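Local coordinates for protein NeuRonal IgCAM-5 (PDB 6ON6) that probably acts as a cell-surface receptor of the nervous system, pairing with a second copy of itself through its first immunoglobulin domain in neuronal adhesion and wiring, at residues A[5-13]-A[91-102]. Numbering follows the deposited sequence.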
loop_
_atom_site.group_PDB
_atom_site.type_symbol
_atom_site.label_atom_id
_atom_site.label_comp_id
_atom_site.label_asym_id
_atom_site.label_seq_id
_atom_site.Cartn_x
_atom_site.Cartn_y
_atom_site.Cartn_z
ATOM N N PRO A 5 -20.395 -0.610 10.053
ATOM C CA PRO A 5 -19.172 -0.693 9.264
ATOM C C PRO A 5 -17.982 -0.291 10.116
ATOM O O PRO A 5 -18.150 0.324 11.177
ATOM C CB PRO A 5 -19.421 0.346 8.159
ATOM C CG PRO A 5 -20.284 1.370 8.815
ATOM C CD PRO A 5 -21.184 0.594 9.729
ATOM N N PRO A 6 -16.762 -0.623 9.711
ATOM C CA PRO A 6 -15.608 -0.070 10.422
ATOM C C PRO A 6 -15.616 1.445 10.369
ATOM O O PRO A 6 -15.931 2.048 9.337
ATOM C CB PRO A 6 -14.408 -0.630 9.641
ATOM C CG PRO A 6 -14.917 -1.924 9.081
ATOM C CD PRO A 6 -16.402 -1.710 8.792
ATOM N N THR A 7 -15.184 2.060 11.473
ATOM C CA THR A 7 -14.969 3.493 11.509
ATOM C C THR A 7 -13.652 3.745 12.236
ATOM O O THR A 7 -13.195 2.932 13.039
ATOM C CB THR A 7 -16.160 4.226 12.188
ATOM O OG1 THR A 7 -16.406 3.621 13.462
ATOM C CG2 THR A 7 -17.418 4.176 11.300
ATOM N N ILE A 8 -13.090 4.906 12.003
ATOM C CA ILE A 8 -11.827 5.248 12.643
ATOM C C ILE A 8 -12.095 6.285 13.724
ATOM O O ILE A 8 -12.640 7.367 13.445
ATOM C CB ILE A 8 -10.776 5.695 11.625
ATOM C CG1 ILE A 8 -10.370 4.500 10.745
ATOM C CG2 ILE A 8 -9.582 6.237 12.351
ATOM C CD1 ILE A 8 -9.527 4.859 9.523
ATOM N N GLN A 9 -11.802 5.912 14.969
ATOM C CA GLN A 9 -12.124 6.764 16.098
ATOM C C GLN A 9 -11.219 7.972 16.094
ATOM O O GLN A 9 -10.029 7.857 15.773
ATOM C CB GLN A 9 -11.856 5.980 17.365
ATOM C CG GLN A 9 -12.008 6.800 18.628
ATOM C CD GLN A 9 -12.159 5.911 19.817
ATOM O OE1 GLN A 9 -12.916 4.952 19.782
ATOM N NE2 GLN A 9 -11.387 6.169 20.848
ATOM N N GLN A 10 -11.696 9.070 16.462
ATOM C CA GLN A 10 -10.854 10.244 16.474
ATOM C C GLN A 10 -10.528 10.681 17.893
ATOM O O GLN A 10 -11.398 10.641 18.764
ATOM C CB GLN A 10 -11.515 11.401 15.730
ATOM C CG GLN A 10 -11.603 11.169 14.240
ATOM C CD GLN A 10 -10.228 11.008 13.561
ATOM O OE1 GLN A 10 -9.203 11.507 14.045
ATOM N NE2 GLN A 10 -10.205 10.300 12.431
ATOM N N PRO A 11 -9.298 11.142 18.166
ATOM C CA PRO A 11 -8.216 11.355 17.206
ATOM C C PRO A 11 -7.486 10.068 16.828
ATOM O O PRO A 11 -7.182 9.241 17.686
ATOM C CB PRO A 11 -7.254 12.259 17.978
ATOM C CG PRO A 11 -7.457 11.903 19.391
ATOM C CD PRO A 11 -8.926 11.593 19.510
ATOM N N SER A 12 -7.247 9.903 15.534
ATOM C CA SER A 12 -6.398 8.861 14.965
ATOM C C SER A 12 -5.501 9.533 13.939
ATOM O O SER A 12 -5.879 10.537 13.346
ATOM C CB SER A 12 -7.160 7.718 14.250
ATOM O OG SER A 12 -7.672 6.733 15.157
ATOM N N MET A 13 -4.281 8.998 13.752
ATOM C CA MET A 13 -3.364 9.502 12.720
ATOM C C MET A 13 -3.172 11.013 12.862
ATOM O O MET A 13 -3.261 11.778 11.899
ATOM C CB MET A 13 -3.815 9.097 11.327
ATOM C CG MET A 13 -4.043 7.597 11.169
ATOM S SD MET A 13 -2.553 6.630 11.510
ATOM C CE MET A 13 -1.485 7.073 10.172
ATOM N N TYR A 91 1.181 9.903 6.255
ATOM C CA TYR A 91 1.025 8.505 6.611
ATOM C C TYR A 91 -0.457 8.261 6.738
ATOM O O TYR A 91 -1.163 9.043 7.392
ATOM C CB TYR A 91 1.720 8.195 7.947
ATOM C CG TYR A 91 3.244 8.292 7.799
ATOM C CD1 TYR A 91 3.861 9.534 7.756
ATOM C CD2 TYR A 91 4.048 7.151 7.603
ATOM C CE1 TYR A 91 5.269 9.649 7.573
ATOM C CE2 TYR A 91 5.430 7.283 7.442
ATOM C CZ TYR A 91 5.978 8.508 7.416
ATOM O OH TYR A 91 7.337 8.542 7.235
ATOM N N SER A 92 -0.932 7.181 6.152
ATOM C CA SER A 92 -2.354 6.909 6.238
ATOM C C SER A 92 -2.601 5.480 6.721
ATOM O O SER A 92 -1.822 4.562 6.462
ATOM C CB SER A 92 -3.009 7.286 4.902
ATOM O OG SER A 92 -2.694 6.317 3.948
ATOM N N CYS A 93 -3.678 5.274 7.474
ATOM C CA CYS A 93 -4.113 3.911 7.713
ATOM C C CYS A 93 -5.391 3.735 6.925
ATOM O O CYS A 93 -6.198 4.662 6.837
ATOM C CB CYS A 93 -4.310 3.550 9.197
ATOM S SG CYS A 93 -5.734 4.164 9.899
ATOM N N GLN A 94 -5.536 2.587 6.302
ATOM C CA GLN A 94 -6.678 2.353 5.438
ATOM C C GLN A 94 -7.241 0.966 5.688
ATOM O O GLN A 94 -6.492 0.032 5.990
ATOM C CB GLN A 94 -6.320 2.657 3.996
ATOM C CG GLN A 94 -5.367 1.757 3.405
ATOM C CD GLN A 94 -4.887 2.285 2.043
ATOM O OE1 GLN A 94 -4.269 3.352 1.953
ATOM N NE2 GLN A 94 -5.231 1.581 0.991
ATOM N N ILE A 95 -8.589 0.869 5.679
ATOM C CA ILE A 95 -9.287 -0.381 5.920
ATOM C C ILE A 95 -10.028 -0.759 4.660
ATOM O O ILE A 95 -10.534 0.124 3.964
ATOM C CB ILE A 95 -10.319 -0.168 7.036
ATOM C CG1 ILE A 95 -9.682 0.602 8.203
ATOM C CG2 ILE A 95 -10.810 -1.497 7.499
ATOM C CD1 ILE A 95 -10.695 1.214 9.168
ATOM N N ASN A 96 -10.020 -2.059 4.326
ATOM C CA ASN A 96 -10.595 -2.544 3.062
ATOM C C ASN A 96 -12.106 -2.647 3.064
ATOM O O ASN A 96 -12.664 -3.635 2.582
ATOM C CB ASN A 96 -9.993 -3.871 2.612
ATOM C CG ASN A 96 -10.243 -4.972 3.585
ATOM O OD1 ASN A 96 -10.712 -4.732 4.706
ATOM N ND2 ASN A 96 -9.952 -6.199 3.172
ATOM N N THR A 97 -12.745 -1.616 3.572
ATOM C CA THR A 97 -14.185 -1.518 3.445
ATOM C C THR A 97 -14.545 -0.996 2.069
ATOM O O THR A 97 -13.708 -0.504 1.295
ATOM C CB THR A 97 -14.702 -0.553 4.490
ATOM O OG1 THR A 97 -13.986 0.690 4.401
ATOM C CG2 THR A 97 -14.555 -1.154 5.875
ATOM N N GLU A 98 -15.830 -1.143 1.766
ATOM C CA GLU A 98 -16.440 -0.600 0.565
ATOM C C GLU A 98 -17.618 0.214 1.074
ATOM O O GLU A 98 -18.616 -0.367 1.556
ATOM C CB GLU A 98 -16.889 -1.708 -0.389
ATOM C CG GLU A 98 -15.679 -2.386 -1.010
ATOM C CD GLU A 98 -15.937 -3.762 -1.584
ATOM O OE1 GLU A 98 -17.136 -4.113 -1.799
ATOM O OE2 GLU A 98 -14.914 -4.480 -1.805
ATOM N N PRO A 99 -17.547 1.536 1.010
ATOM C CA PRO A 99 -16.349 2.226 0.516
ATOM C C PRO A 99 -15.193 2.246 1.535
ATOM O O PRO A 99 -15.349 1.833 2.686
ATOM C CB PRO A 99 -16.845 3.645 0.289
ATOM C CG PRO A 99 -17.930 3.815 1.331
ATOM C CD PRO A 99 -18.611 2.462 1.432
ATOM N N ILE A 100 -14.053 2.771 1.114
ATOM C CA ILE A 100 -12.853 2.661 1.949
ATOM C C ILE A 100 -13.003 3.507 3.204
ATOM O O ILE A 100 -13.787 4.446 3.282
ATOM C CB ILE A 100 -11.635 3.098 1.128
ATOM C CG1 ILE A 100 -10.333 2.626 1.768
ATOM C CG2 ILE A 100 -11.708 4.616 0.942
ATOM C CD1 ILE A 100 -9.232 2.648 0.834
ATOM N N THR A 101 -12.218 3.169 4.200
ATOM C CA THR A 101 -12.157 3.963 5.410
ATOM C C THR A 101 -10.685 4.248 5.656
ATOM O O THR A 101 -9.859 3.327 5.580
ATOM C CB THR A 101 -12.744 3.164 6.552
ATOM O OG1 THR A 101 -14.087 2.786 6.202
ATOM C CG2 THR A 101 -12.780 4.004 7.786
ATOM N N LEU A 102 -10.364 5.517 5.867
ATOM C CA LEU A 102 -8.962 5.873 6.054
ATOM C C LEU A 102 -8.820 7.158 6.851
ATOM O O LEU A 102 -9.774 7.917 7.055
ATOM C CB LEU A 102 -8.259 5.988 4.712
ATOM C CG LEU A 102 -8.612 7.076 3.714
ATOM C CD1 LEU A 102 -7.811 8.332 3.989
ATOM C CD2 LEU A 102 -8.285 6.541 2.337
HETATM O O HOH W 1 -16.322 3.512 7.318
#
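Two bends in the M13 chain, at chi2 (-60°) and chi3 (-68°), turn its methyl CE onto the backbone of Y91, 3.4 Å from Y91 O. The flexible thioether can follow the strand while its CG rests 4.0 Å from C93 SG. Of the Y91 side chain M13 meets only CB; the ring leads away to F26, and its hydroxyl bonds to D87 O. C93, joined to C28 by the disulfide that ties the two sheets together, presents SG to M13 on one flank and to I8 CD1, at 3.9 Å, on another. I95 puts CD1 3.7 Å from I8 CG1, the two side chains running past each other in opposite directions; branched and wholly apolar, both suit the space between the sheets. T97 meets P6 tip to tip: its methyl CG2 presses on the proline ring, with a tight 3.3 Å to P6 CG, and that rigid, apolar ring gives the methyl a fixed partner. Its hydroxyl stays with its own turn, near P99 O and T101 OG1. T101 divides its two branches likewise, CG2 lying 3.8 Å from I8 CD1 while a water joins OG1 to P6 O, a polar link between segments that share no direct hydrogen bond. At L102 the backbone does the work, its carbonyl carbon 3.6 Å from I8 CD1. An alanine in place of I8 would lack the reach of CD1 and would probably leave C93 SG, I95 and T101 CG2 without their shared apolar partner. Here strand 7-8, at the edge of one sheet, with P6 before it and M13 in the loop after it, packs over the hairpin of strands 89-95 and 101-110 in the other, closing one margin of the core of an immunoglobulin beta-sandwich, beside its disulfide.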